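Local coordinates for IPT/TIG domain-containing protein (Bacteroides thetaiotaomicron, PDB 3TC9), which probably serves as an auxiliary nutrient-binding protein of unknown ligand, joining an immunoglobulin-like IPT/TIG domain to a six-bladed beta-propeller, at residues E22-E27 against R33-G38; K47-I52 against G89-N94; E360-R365 against G383-N388; I364-P369 against T374-R379. One frame throughout, in Å; residues are numbered along the deposited sequence. Where two conformers were deposited one is given.

Contact 1: E22-E27 against R33-G38; sequences EFSPKE and RMLLYG. With EDO (1,2-ethanediol), chain S.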
loop_
_atom_site.group_PDB
_atom_site.type_symbol
_atom_site.label_atom_id
_atom_site.label_comp_id
_atom_site.label_asym_id
_atom_site.label_seq_id
_atom_site.Cartn_x
_atom_site.Cartn_y
_atom_site.Cartn_z
ATOM N N GLU B 22 -12.087 -23.143 -27.407
ATOM C CA GLU B 22 -11.059 -22.448 -26.634
ATOM C C GLU B 22 -10.942 -20.978 -27.026
ATOM O O GLU B 22 -11.475 -20.540 -28.052
ATOM C CB GLU B 22 -9.661 -23.142 -26.715
ATOM C CG GLU B 22 -8.958 -23.148 -28.065
ATOM C CD GLU B 22 -7.665 -23.944 -28.104
ATOM O OE1 GLU B 22 -7.647 -25.072 -27.561
ATOM O OE2 GLU B 22 -6.678 -23.446 -28.697
ATOM N N PHE B 23 -10.243 -20.227 -26.192
ATOM C CA PHE B 23 -9.987 -18.813 -26.424
ATOM C C PHE B 23 -8.585 -18.451 -25.960
ATOM O O PHE B 23 -8.036 -19.091 -25.069
ATOM C CB PHE B 23 -11.048 -17.907 -25.763
ATOM C CG PHE B 23 -11.139 -17.965 -24.258
ATOM C CD1 PHE B 23 -10.339 -17.155 -23.467
ATOM C CD2 PHE B 23 -12.041 -18.820 -23.632
ATOM C CE1 PHE B 23 -10.399 -17.234 -22.075
ATOM C CE2 PHE B 23 -12.121 -18.874 -22.241
ATOM C CZ PHE B 23 -11.289 -18.089 -21.473
ATOM N N SER B 24 -8.022 -17.393 -26.547
ATOM C CA SER B 24 -6.712 -16.880 -26.172
ATOM C C SER B 24 -6.632 -15.364 -26.452
ATOM O O SER B 24 -7.245 -14.907 -27.408
ATOM C CB SER B 24 -5.603 -17.635 -26.896
ATOM O OG SER B 24 -5.472 -17.248 -28.255
ATOM N N PRO B 25 -5.860 -14.577 -25.655
ATOM C CA PRO B 25 -5.141 -14.990 -24.440
ATOM C C PRO B 25 -6.124 -15.230 -23.300
ATOM O O PRO B 25 -7.263 -14.714 -23.335
ATOM C CB PRO B 25 -4.201 -13.812 -24.168
ATOM C CG PRO B 25 -4.947 -12.614 -24.702
ATOM C CD PRO B 25 -5.753 -13.121 -25.883
ATOM N N LYS B 26 -5.678 -16.018 -22.283
ATOM C CA LYS B 26 -6.495 -16.367 -21.124
ATOM C C LYS B 26 -6.612 -15.176 -20.154
ATOM O O LYS B 26 -7.526 -15.119 -19.334
ATOM C CB LYS B 26 -5.917 -17.603 -20.402
ATOM C CG LYS B 26 -6.016 -18.933 -21.197
ATOM C CD LYS B 26 -7.381 -19.613 -21.071
ATOM C CE LYS B 26 -7.561 -20.695 -22.100
ATOM N NZ LYS B 26 -8.998 -20.894 -22.422
ATOM N N GLU B 27 -5.699 -14.217 -20.293
ATOM C CA GLU B 27 -5.528 -13.037 -19.454
ATOM C C GLU B 27 -5.336 -11.777 -20.298
ATOM O O GLU B 27 -4.781 -11.835 -21.403
ATOM C CB GLU B 27 -4.276 -13.263 -18.582
ATOM C CG GLU B 27 -4.378 -12.696 -17.176
ATOM C CD GLU B 27 -3.547 -13.439 -16.145
ATOM O OE1 GLU B 27 -2.472 -12.919 -15.763
ATOM O OE2 GLU B 27 -3.965 -14.543 -15.724
ATOM N N ARG B 33 -7.253 -8.072 -27.735
ATOM C CA ARG B 33 -7.741 -8.723 -28.954
ATOM C C ARG B 33 -7.817 -10.204 -28.664
ATOM O O ARG B 33 -6.798 -10.862 -28.501
ATOM C CB ARG B 33 -6.832 -8.398 -30.165
ATOM C CG ARG B 33 -7.234 -9.059 -31.499
ATOM C CD ARG B 33 -6.238 -8.706 -32.599
ATOM N NE ARG B 33 -6.509 -9.380 -33.872
ATOM C CZ ARG B 33 -7.194 -8.846 -34.881
ATOM N NH1 ARG B 33 -7.711 -7.630 -34.773
ATOM N NH2 ARG B 33 -7.369 -9.527 -36.003
HETATM N N MSE B 34 -9.024 -10.711 -28.501
HETATM C CA MSE B 34 -9.221 -12.121 -28.179
HETATM C C MSE B 34 -9.462 -12.953 -29.446
HETATM O O MSE B 34 -10.093 -12.497 -30.377
HETATM C CB MSE B 34 -10.397 -12.270 -27.193
HETATM C CG MSE B 34 -10.697 -13.710 -26.808
HETATM SE SE MSE B 34 -12.323 -13.836 -25.786
HETATM C CE MSE B 34 -11.604 -13.198 -24.037
ATOM N N LEU B 35 -8.971 -14.176 -29.439
ATOM C CA LEU B 35 -9.164 -15.154 -30.501
ATOM C C LEU B 35 -9.998 -16.321 -29.961
ATOM O O LEU B 35 -9.548 -17.029 -29.059
ATOM C CB LEU B 35 -7.792 -15.646 -31.034
ATOM C CG LEU B 35 -7.755 -16.906 -31.932
ATOM C CD1 LEU B 35 -8.652 -16.768 -33.150
ATOM C CD2 LEU B 35 -6.304 -17.213 -32.356
ATOM N N LEU B 36 -11.216 -16.502 -30.503
ATOM C CA LEU B 36 -12.079 -17.617 -30.123
ATOM C C LEU B 36 -11.998 -18.743 -31.138
ATOM O O LEU B 36 -12.135 -18.498 -32.332
ATOM C CB LEU B 36 -13.551 -17.185 -30.018
ATOM C CG LEU B 36 -14.057 -16.449 -28.789
ATOM C CD1 LEU B 36 -15.578 -16.215 -28.930
ATOM C CD2 LEU B 36 -13.858 -17.253 -27.538
ATOM N N TYR B 37 -11.860 -19.968 -30.667
ATOM C CA TYR B 37 -11.917 -21.153 -31.508
ATOM C C TYR B 37 -13.229 -21.867 -31.240
ATOM O O TYR B 37 -13.756 -21.816 -30.131
ATOM C CB TYR B 37 -10.731 -22.102 -31.258
ATOM C CG TYR B 37 -9.446 -21.746 -31.966
ATOM C CD1 TYR B 37 -9.423 -20.791 -32.976
ATOM C CD2 TYR B 37 -8.245 -22.357 -31.620
ATOM C CE1 TYR B 37 -8.224 -20.407 -33.583
ATOM C CE2 TYR B 37 -7.051 -22.026 -32.264
ATOM C CZ TYR B 37 -7.046 -21.046 -33.245
ATOM O OH TYR B 37 -5.886 -20.703 -33.894
ATOM N N GLY B 38 -13.746 -22.542 -32.240
ATOM C CA GLY B 38 -14.974 -23.290 -32.068
ATOM C C GLY B 38 -15.496 -23.871 -33.351
ATOM O O GLY B 38 -14.730 -24.220 -34.252
HETATM C C1 EDO S . -2.065 -16.023 -22.272
HETATM O O1 EDO S . -2.314 -15.420 -20.981
HETATM C C2 EDO S . -2.622 -17.444 -22.339
HETATM O O2 EDO S . -3.219 -17.712 -23.618
HETATM O O HOH W 1 -7.295 -19.665 -29.492
#
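F23 and L36 face each other as a non-hydrogen-bonded pair of the antiparallel hairpin formed by E22-E27 and R33-G38, and their side chains make its tight half: F23 CB meets L36 CD2 at 3.4 Å. Beside them M34, a selenomethionine, forms a Met-aromatic contact, its SE 5.2 Å from the F23 ring centroid and 44° off the ring normal. A bend at the last torsion of M34 (chi3 -77°) brings CE to within 4.2 Å of F23 CD1. From strand 80-85, I80 packs on F23 and M34, and L82 on L36, which places this face in the core of the immunoglobulin-like domain.

The other face is looser. E22 runs alongside Y37, its carboxylate turned only 20° from the ring plane, and OE2 approaches CD2 of Y37 at 3.5 Å without a polar bond. A water joins S24 OG to L35 O, the latter bond weak.

Between the faces the backbone bonds are uneven: Y37 N to E22 O is 2.7 Å and nearly straight, whereas E22 N to Y37 O is weak at 3.5 Å. On the ring of F23, K26 NZ sits above the centre of one face and bonds weakly to F23 O. The chemistry is thus divided: apolar and selenium contacts dominate the F23 side, with the K26 ammonium over the ring, while the face of E22 and Y37 has a carboxylate alongside a ring and a bridging water.

Contact 2: K47-I52 against G89-N94; sequences KIKVTI and GEEIAN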
loop_
_atom_site.group_PDB
_atom_site.type_symbol
_atom_site.label_atom_id
_atom_site.label_comp_id
_atom_site.label_asym_id
_atom_site.label_seq_id
_atom_site.Cartn_x
_atom_site.Cartn_y
_atom_site.Cartn_z
ATOM N N LYS B 47 -23.922 -11.061 -37.631
ATOM C CA LYS B 47 -24.832 -12.027 -37.025
ATOM C C LYS B 47 -24.199 -12.738 -35.845
ATOM O O LYS B 47 -24.749 -13.720 -35.372
ATOM C CB LYS B 47 -25.313 -13.019 -38.082
ATOM C CG LYS B 47 -26.209 -12.367 -39.112
ATOM C CD LYS B 47 -26.453 -13.310 -40.233
ATOM C CE LYS B 47 -27.714 -12.952 -40.948
ATOM N NZ LYS B 47 -27.985 -13.891 -42.075
ATOM N N ILE B 48 -23.077 -12.239 -35.354
ATOM C CA ILE B 48 -22.379 -12.806 -34.186
ATOM C C ILE B 48 -22.422 -11.803 -33.041
ATOM O O ILE B 48 -22.057 -10.645 -33.222
ATOM C CB ILE B 48 -20.925 -13.270 -34.457
ATOM C CG1 ILE B 48 -20.821 -14.102 -35.772
ATOM C CG2 ILE B 48 -20.379 -14.050 -33.253
ATOM C CD1 ILE B 48 -19.398 -14.436 -36.189
ATOM N N LYS B 49 -22.864 -12.267 -31.866
ATOM C CA LYS B 49 -22.892 -11.454 -30.651
ATOM C C LYS B 49 -22.053 -12.132 -29.578
ATOM O O LYS B 49 -22.390 -13.237 -29.141
ATOM C CB LYS B 49 -24.333 -11.215 -30.157
ATOM C CG LYS B 49 -24.414 -10.449 -28.841
ATOM C CD LYS B 49 -25.815 -9.937 -28.540
ATOM C CE LYS B 49 -26.647 -10.914 -27.729
ATOM N NZ LYS B 49 -28.106 -10.665 -27.929
ATOM N N VAL B 50 -20.960 -11.472 -29.157
ATOM C CA VAL B 50 -20.140 -11.974 -28.050
ATOM C C VAL B 50 -20.359 -11.043 -26.828
ATOM O O VAL B 50 -20.351 -9.828 -26.953
ATOM C CB VAL B 50 -18.646 -12.129 -28.445
ATOM C CG1 VAL B 50 -17.793 -12.590 -27.258
ATOM C CG2 VAL B 50 -18.497 -13.093 -29.625
ATOM N N THR B 51 -20.586 -11.632 -25.674
ATOM C CA THR B 51 -20.768 -10.978 -24.380
ATOM C C THR B 51 -19.666 -11.473 -23.453
ATOM O O THR B 51 -19.556 -12.686 -23.286
ATOM C CB THR B 51 -22.166 -11.292 -23.794
ATOM O OG1 THR B 51 -23.176 -11.309 -24.820
ATOM C CG2 THR B 51 -22.557 -10.340 -22.683
ATOM N N ILE B 52 -18.835 -10.575 -22.893
ATOM C CA ILE B 52 -17.751 -10.937 -21.940
ATOM C C ILE B 52 -18.051 -10.175 -20.631
ATOM O O ILE B 52 -18.166 -8.955 -20.649
ATOM C CB ILE B 52 -16.305 -10.652 -22.486
ATOM C CG1 ILE B 52 -16.060 -11.321 -23.862
ATOM C CG2 ILE B 52 -15.230 -11.109 -21.463
ATOM C CD1 ILE B 52 -14.716 -10.944 -24.560
ATOM N N GLY B 89 -31.725 -9.466 -35.636
ATOM C CA GLY B 89 -30.927 -9.385 -34.417
ATOM C C GLY B 89 -31.381 -10.286 -33.279
ATOM O O GLY B 89 -30.893 -10.143 -32.155
ATOM N N GLU B 90 -32.311 -11.231 -33.528
ATOM C CA GLU B 90 -32.739 -12.140 -32.458
ATOM C C GLU B 90 -31.796 -13.343 -32.401
ATOM O O GLU B 90 -31.319 -13.800 -33.434
ATOM C CB GLU B 90 -34.185 -12.622 -32.601
ATOM C CG GLU B 90 -35.187 -11.592 -33.087
ATOM C CD GLU B 90 -36.470 -12.194 -33.628
ATOM O OE1 GLU B 90 -37.340 -12.523 -32.798
ATOM O OE2 GLU B 90 -36.636 -12.285 -34.868
ATOM N N GLU B 91 -31.546 -13.849 -31.198
ATOM C CA GLU B 91 -30.689 -15.010 -30.939
ATOM C C GLU B 91 -31.324 -16.287 -31.497
ATOM O O GLU B 91 -32.478 -16.578 -31.196
ATOM C CB GLU B 91 -30.446 -15.153 -29.424
ATOM C CG GLU B 91 -29.645 -13.993 -28.829
ATOM C CD GLU B 91 -29.576 -13.912 -27.308
ATOM O OE1 GLU B 91 -30.081 -14.826 -26.621
ATOM O OE2 GLU B 91 -29.076 -12.887 -26.797
ATOM N N ILE B 92 -30.584 -17.028 -32.345
ATOM C CA ILE B 92 -31.082 -18.281 -32.905
ATOM C C ILE B 92 -30.257 -19.483 -32.400
ATOM O O ILE B 92 -30.693 -20.616 -32.544
ATOM C CB ILE B 92 -31.215 -18.263 -34.458
ATOM C CG1 ILE B 92 -29.915 -17.796 -35.172
ATOM C CG2 ILE B 92 -32.464 -17.454 -34.846
ATOM C CD1 ILE B 92 -29.908 -17.982 -36.657
ATOM N N ALA B 93 -29.093 -19.242 -31.822
ATOM C CA ALA B 93 -28.202 -20.274 -31.282
ATOM C C ALA B 93 -27.342 -19.637 -30.228
ATOM O O ALA B 93 -26.904 -18.521 -30.412
ATOM C CB ALA B 93 -27.354 -20.892 -32.389
ATOM N N ASN B 94 -27.201 -20.306 -29.086
ATOM C CA ASN B 94 -26.459 -19.841 -27.932
ATOM C C ASN B 94 -25.413 -20.854 -27.423
ATOM O O ASN B 94 -25.688 -22.061 -27.329
ATOM C CB ASN B 94 -27.446 -19.553 -26.801
ATOM C CG ASN B 94 -28.224 -18.281 -26.970
ATOM O OD1 ASN B 94 -27.853 -17.235 -26.450
ATOM N ND2 ASN B 94 -29.360 -18.357 -27.636
#
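The side chains of K49 and E91 cross at a slant, and NZ of K49 lies 2.7 Å from OE2 of E91 in a salt bridge. The ammonium takes the anti lone pair of OE2, the one turned away from the other carboxylate oxygen. K49 leaves its strand with CG opposite the backbone N (chi1 176°) and bends at chi3 (91°), which brings CE to 3.3 Å from the same OE2; E91 reaches across with an extended chain. A methionine in place of K49 would probably leave the E91 carboxylate without this positive mate. The backbones stay well apart, 8.6 Å between the CA atoms of K49 and E91, because strand 80-85 lies between strands 48-52 and 91-96 in the sheet. The bridge therefore spans a strand at the surface of the IPT/TIG domain, over L85, which both side chains touch, and close to the classic beta bulge where I92 and A93 face I84.

Contact 3: E360-R365 against G383-N388; sequences ENHCIR and GTSGYN. With EDO (1,2-ethanediol), chain V.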
loop_
_atom_site.group_PDB
_atom_site.type_symbol
_atom_site.label_atom_id
_atom_site.label_comp_id
_atom_site.label_asym_id
_atom_site.label_seq_id
_atom_site.Cartn_x
_atom_site.Cartn_y
_atom_site.Cartn_z
ATOM N N GLU B 360 3.201 23.308 -20.047
ATOM C CA GLU B 360 3.338 23.540 -21.490
ATOM C C GLU B 360 3.717 22.290 -22.267
ATOM O O GLU B 360 3.819 22.343 -23.496
ATOM C CB GLU B 360 4.309 24.683 -21.809
ATOM C CG GLU B 360 3.899 26.055 -21.282
ATOM C CD GLU B 360 2.581 26.625 -21.765
ATOM O OE1 GLU B 360 2.159 26.331 -22.910
ATOM O OE2 GLU B 360 1.978 27.396 -20.988
ATOM N N ASN B 361 3.888 21.171 -21.567
ATOM C CA ASN B 361 4.125 19.868 -22.153
ATOM C C ASN B 361 2.825 19.067 -22.115
ATOM O O ASN B 361 2.771 17.952 -22.662
ATOM C CB ASN B 361 5.262 19.151 -21.431
ATOM C CG ASN B 361 6.623 19.606 -21.903
ATOM O OD1 ASN B 361 6.818 20.009 -23.049
ATOM N ND2 ASN B 361 7.599 19.537 -21.032
ATOM N N HIS B 362 1.772 19.658 -21.476
ATOM C CA HIS B 362 0.393 19.120 -21.330
ATOM C C HIS B 362 0.365 17.687 -20.773
ATOM O O HIS B 362 -0.364 16.821 -21.269
ATOM C CB HIS B 362 -0.359 19.189 -22.670
ATOM C CG HIS B 362 -0.296 20.549 -23.274
ATOM N ND1 HIS B 362 -1.097 21.566 -22.819
ATOM C CD2 HIS B 362 0.523 21.034 -24.235
ATOM C CE1 HIS B 362 -0.773 22.630 -23.535
ATOM N NE2 HIS B 362 0.196 22.352 -24.400
ATOM N N CYS B 363 1.136 17.449 -19.725
ATOM C CA CYS B 363 1.208 16.103 -19.144
ATOM C C CYS B 363 1.538 16.143 -17.645
ATOM O O CYS B 363 1.766 17.216 -17.068
ATOM C CB CYS B 363 2.220 15.251 -19.913
ATOM S SG CYS B 363 3.900 15.889 -19.861
ATOM N N ILE B 364 1.488 14.964 -17.022
ATOM C CA ILE B 364 1.830 14.750 -15.621
ATOM C C ILE B 364 3.147 14.014 -15.616
ATOM O O ILE B 364 3.288 12.985 -16.294
ATOM C CB ILE B 364 0.736 13.992 -14.794
ATOM C CG1 ILE B 364 -0.700 14.542 -14.984
ATOM C CG2 ILE B 364 1.127 13.911 -13.306
ATOM C CD1 ILE B 364 -0.936 16.102 -14.654
ATOM N N ARG B 365 4.107 14.536 -14.863
ATOM C CA ARG B 365 5.434 13.931 -14.755
ATOM C C ARG B 365 5.620 13.316 -13.382
ATOM O O ARG B 365 4.867 13.624 -12.471
ATOM C CB ARG B 365 6.541 14.972 -15.034
ATOM C CG ARG B 365 6.296 15.884 -16.245
ATOM C CD ARG B 365 6.515 15.266 -17.612
ATOM N NE ARG B 365 7.862 14.730 -17.814
ATOM C CZ ARG B 365 8.906 15.415 -18.260
ATOM N NH1 ARG B 365 8.791 16.703 -18.542
ATOM N NH2 ARG B 365 10.072 14.819 -18.425
ATOM N N GLY B 383 -0.800 13.543 -30.163
ATOM C CA GLY B 383 -0.781 14.981 -29.930
ATOM C C GLY B 383 -0.261 15.378 -28.574
ATOM O O GLY B 383 0.206 14.539 -27.809
ATOM N N THR B 384 -0.287 16.671 -28.299
ATOM C CA THR B 384 0.159 17.213 -27.020
ATOM C C THR B 384 -1.071 17.760 -26.330
ATOM O O THR B 384 -1.677 17.056 -25.525
ATOM C CB THR B 384 1.310 18.238 -27.176
ATOM O OG1 THR B 384 0.903 19.281 -28.065
ATOM C CG2 THR B 384 2.594 17.598 -27.696
ATOM N N SER B 385 -1.456 18.998 -26.641
ATOM C CA SER B 385 -2.631 19.603 -26.030
ATOM C C SER B 385 -3.913 19.063 -26.666
ATOM O O SER B 385 -3.937 18.747 -27.869
ATOM C CB SER B 385 -2.590 21.114 -26.184
ATOM O OG SER B 385 -2.503 21.457 -27.554
ATOM N N GLY B 386 -4.957 19.010 -25.863
ATOM C CA GLY B 386 -6.270 18.579 -26.312
ATOM C C GLY B 386 -7.143 18.190 -25.153
ATOM O O GLY B 386 -6.851 18.521 -23.998
ATOM N N TYR B 387 -8.235 17.494 -25.464
ATOM C CA TYR B 387 -9.169 17.011 -24.452
ATOM C C TYR B 387 -9.588 15.601 -24.830
ATOM O O TYR B 387 -10.409 15.405 -25.727
ATOM C CB TYR B 387 -10.370 17.968 -24.278
ATOM C CG TYR B 387 -11.423 17.415 -23.346
ATOM C CD1 TYR B 387 -11.113 17.086 -22.030
ATOM C CD2 TYR B 387 -12.729 17.188 -23.791
ATOM C CE1 TYR B 387 -12.066 16.529 -21.180
ATOM C CE2 TYR B 387 -13.696 16.643 -22.945
ATOM C CZ TYR B 387 -13.356 16.309 -21.639
ATOM O OH TYR B 387 -14.289 15.770 -20.782
ATOM N N ASN B 388 -8.948 14.616 -24.192
ATOM C CA ASN B 388 -9.191 13.205 -24.426
ATOM C C ASN B 388 -9.047 12.419 -23.153
ATOM O O ASN B 388 -8.074 12.603 -22.426
ATOM C CB ASN B 388 -8.237 12.666 -25.482
ATOM C CG ASN B 388 -8.562 13.124 -26.878
ATOM O OD1 ASN B 388 -7.975 14.069 -27.372
ATOM N ND2 ASN B 388 -9.527 12.480 -27.545
HETATM C C1 EDO V . 8.086 22.206 -25.675
HETATM O O1 EDO V . 8.335 21.976 -24.280
HETATM C C2 EDO V . 8.835 21.175 -26.516
HETATM O O2 EDO V . 10.189 21.598 -26.711
HETATM O O HOH W 2 -1.737 15.975 -23.214
#
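The imidazole of H362 carries S385 on one face: CB sits 3.4 Å above the plane, over the ring centre and only 6° off the normal, a CH-pi contact in the beta-propeller. T384 approaches the same ring obliquely, its CB 4.1 Å from CD2. At the ring's polar side, ND1 is hydrogen-bonded to the backbone N of H400, which helps to set the rotation of the imidazole, and with it the face turned to S385.

H362 belongs to a G1 beta bulge, in which it and C363 both face D358; its backbone angles (phi 52°, psi 46°) are the left-handed ones such a bulge calls for. The bulge lies at the entry to strand 363-367, and G383-N388 is part of the loop that runs from strand 372-376 to strand 390-391 in the neighbouring sheet. The contact thus ties one blade to the connection leading into the next. No direct hydrogen bond crosses it. A single water bridges the backbones instead, donating to H362 O at 2.5 Å and to T384 O at 2.6 Å.

One residue before H362, the amide of N361 is used at both ends. ND2 is hydrogen-bonded to D358 OD2 and to D320 O, while an ethanediol, probably from the crystallisation liquor and also bonded to H332 and D320, donates a hydrogen bond from O1 to N361 OD1 at 2.8 Å.

Contact 4: I364-P369 against T374-R379; sequences IRILTP and TTFAGR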
loop_
_atom_site.group_PDB
_atom_site.type_symbol
_atom_site.label_atom_id
_atom_site.label_comp_id
_atom_site.label_asym_id
_atom_site.label_seq_id
_atom_site.Cartn_x
_atom_site.Cartn_y
_atom_site.Cartn_z
ATOM N N ILE B 364 1.488 14.964 -17.022
ATOM C CA ILE B 364 1.830 14.750 -15.621
ATOM C C ILE B 364 3.147 14.014 -15.616
ATOM O O ILE B 364 3.288 12.985 -16.294
ATOM C CB ILE B 364 0.736 13.992 -14.794
ATOM C CG1 ILE B 364 -0.700 14.542 -14.984
ATOM C CG2 ILE B 364 1.127 13.911 -13.306
ATOM C CD1 ILE B 364 -0.936 16.102 -14.654
ATOM N N ARG B 365 4.107 14.536 -14.863
ATOM C CA ARG B 365 5.434 13.931 -14.755
ATOM C C ARG B 365 5.620 13.316 -13.382
ATOM O O ARG B 365 4.867 13.624 -12.471
ATOM C CB ARG B 365 6.541 14.972 -15.034
ATOM C CG ARG B 365 6.296 15.884 -16.245
ATOM C CD ARG B 365 6.515 15.266 -17.612
ATOM N NE ARG B 365 7.862 14.730 -17.814
ATOM C CZ ARG B 365 8.906 15.415 -18.260
ATOM N NH1 ARG B 365 8.791 16.703 -18.542
ATOM N NH2 ARG B 365 10.072 14.819 -18.425
ATOM N N ILE B 366 6.576 12.397 -13.253
ATOM C CA ILE B 366 6.948 11.796 -11.980
ATOM C C ILE B 366 8.430 12.044 -11.739
ATOM O O ILE B 366 9.232 11.706 -12.585
ATOM C CB ILE B 366 6.639 10.260 -11.856
ATOM C CG1 ILE B 366 5.228 9.876 -12.390
ATOM C CG2 ILE B 366 6.892 9.757 -10.421
ATOM C CD1 ILE B 366 5.097 8.441 -12.670
ATOM N N LEU B 367 8.778 12.597 -10.572
ATOM C CA LEU B 367 10.139 12.796 -10.087
ATOM C C LEU B 367 10.359 11.852 -8.911
ATOM O O LEU B 367 9.717 12.013 -7.850
ATOM C CB LEU B 367 10.398 14.252 -9.666
ATOM C CG LEU B 367 11.716 14.541 -8.907
ATOM C CD1 LEU B 367 12.964 14.211 -9.760
ATOM C CD2 LEU B 367 11.757 15.961 -8.452
ATOM N N THR B 368 11.237 10.845 -9.113
ATOM C CA THR B 368 11.573 9.879 -8.067
ATOM C C THR B 368 12.600 10.481 -7.113
ATOM O O THR B 368 13.345 11.374 -7.505
ATOM C CB THR B 368 12.137 8.560 -8.648
ATOM O OG1 THR B 368 13.493 8.775 -9.022
ATOM C CG2 THR B 368 11.292 7.983 -9.764
ATOM N N PRO B 369 12.717 9.955 -5.886
ATOM C CA PRO B 369 13.703 10.507 -4.937
ATOM C C PRO B 369 15.171 10.493 -5.432
ATOM O O PRO B 369 15.980 11.316 -4.955
ATOM C CB PRO B 369 13.546 9.603 -3.723
ATOM C CG PRO B 369 12.161 9.083 -3.814
ATOM C CD PRO B 369 11.876 8.914 -5.257
ATOM N N THR B 374 9.979 10.786 -15.368
ATOM C CA THR B 374 9.217 10.031 -16.371
ATOM C C THR B 374 7.884 10.757 -16.611
ATOM O O THR B 374 7.596 11.730 -15.922
ATOM C CB THR B 374 9.013 8.565 -15.954
ATOM O OG1 THR B 374 8.361 8.556 -14.699
ATOM C CG2 THR B 374 10.333 7.756 -15.877
ATOM N N THR B 375 7.074 10.289 -17.589
ATOM C CA THR B 375 5.778 10.882 -17.876
ATOM C C THR B 375 4.712 9.899 -17.456
ATOM O O THR B 375 4.745 8.729 -17.840
ATOM C CB THR B 375 5.696 11.295 -19.336
ATOM O OG1 THR B 375 6.715 12.262 -19.537
ATOM C CG2 THR B 375 4.293 11.863 -19.746
ATOM N N PHE B 376 3.770 10.369 -16.658
ATOM C CA PHE B 376 2.709 9.519 -16.167
ATOM C C PHE B 376 1.511 9.498 -17.094
ATOM O O PHE B 376 0.990 8.419 -17.399
ATOM C CB PHE B 376 2.292 9.995 -14.760
ATOM C CG PHE B 376 1.196 9.205 -14.067
ATOM C CD1 PHE B 376 1.334 7.836 -13.846
ATOM C CD2 PHE B 376 0.071 9.846 -13.560
ATOM C CE1 PHE B 376 0.354 7.123 -13.144
ATOM C CE2 PHE B 376 -0.901 9.139 -12.855
ATOM C CZ PHE B 376 -0.743 7.788 -12.626
ATOM N N ALA B 377 1.041 10.690 -17.521
ATOM C CA ALA B 377 -0.200 10.788 -18.291
ATOM C C ALA B 377 -0.208 11.985 -19.169
ATOM O O ALA B 377 0.365 13.007 -18.822
ATOM C CB ALA B 377 -1.398 10.856 -17.348
ATOM N N GLY B 378 -0.890 11.857 -20.299
ATOM C CA GLY B 378 -1.012 12.936 -21.268
ATOM C C GLY B 378 -0.229 12.637 -22.515
ATOM O O GLY B 378 0.478 11.623 -22.587
ATOM N N ARG B 379 -0.366 13.542 -23.514
ATOM C CA ARG B 379 0.295 13.477 -24.809
ATOM C C ARG B 379 -0.140 12.226 -25.612
ATOM O O ARG B 379 0.581 11.777 -26.484
ATOM C CB ARG B 379 1.842 13.563 -24.673
ATOM C CG ARG B 379 2.306 14.769 -23.871
ATOM C CD ARG B 379 3.791 14.763 -23.641
ATOM N NE ARG B 379 4.555 15.001 -24.873
ATOM C CZ ARG B 379 4.907 16.200 -25.320
ATOM N NH1 ARG B 379 4.542 17.293 -24.666
ATOM N NH2 ARG B 379 5.626 16.316 -26.426
#
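I364 faces both F376 and A377 in a classic beta bulge of a propeller-blade hairpin. Its O accepts F376 N at 2.7 Å and, weakly, A377 N at 3.4 Å, while I364 N is bonded to A377 O. Past the bulge, I366 and T374 form a regular hydrogen-bonded pair, with T374 N bonded to I366 O at 3.0 Å and I366 N to T374 O. On one face the side chains of I366 and F376 cross at a slant, CG1 of I366 3.8 Å from CB of F376; the phenyl ring beyond meets Y355 edge-to-face and also packs on F413.

On the other face R365 crosses T375, its chain bent at chi2 (-76°) and chi3 (-58°), which carries NE to 3.2 Å from T375 OG1 and sets T374 O at the guanidinium edge. Outside the two segments D358 and D323 form salt bridges with the guanidinium, and R330 O takes NH1. A leucine in place of R365 would probably leave D358 and D323 without this shared counter-charge in a buried place. D323 OD1 also bonds T375 OG1, and from one shell further out W321 NE1 reaches that same oxygen.

How the contacts relate
The four contacts fall into two pairs, one in each part of the chain. Contacts 1 and 2 share the sheet of the IPT/TIG domain; their centres are 17 Å apart, and M34 CE touches I52 CD1 at 3.9 Å. Contacts 3 and 4 both use strand 363-367, with I364 and R365 in common; their centres are 12 Å apart, and R379 NH1 probably hydrogen-bonds N361 O at 2.8 Å, while C363 packs against A377. Between the pairs nothing touches: the nearest atoms of contacts 1 and 4 are about 20 Å apart. The ethanediols beside contacts 1 and 3 probably come from crystallisation, so they do not identify a nutrient site.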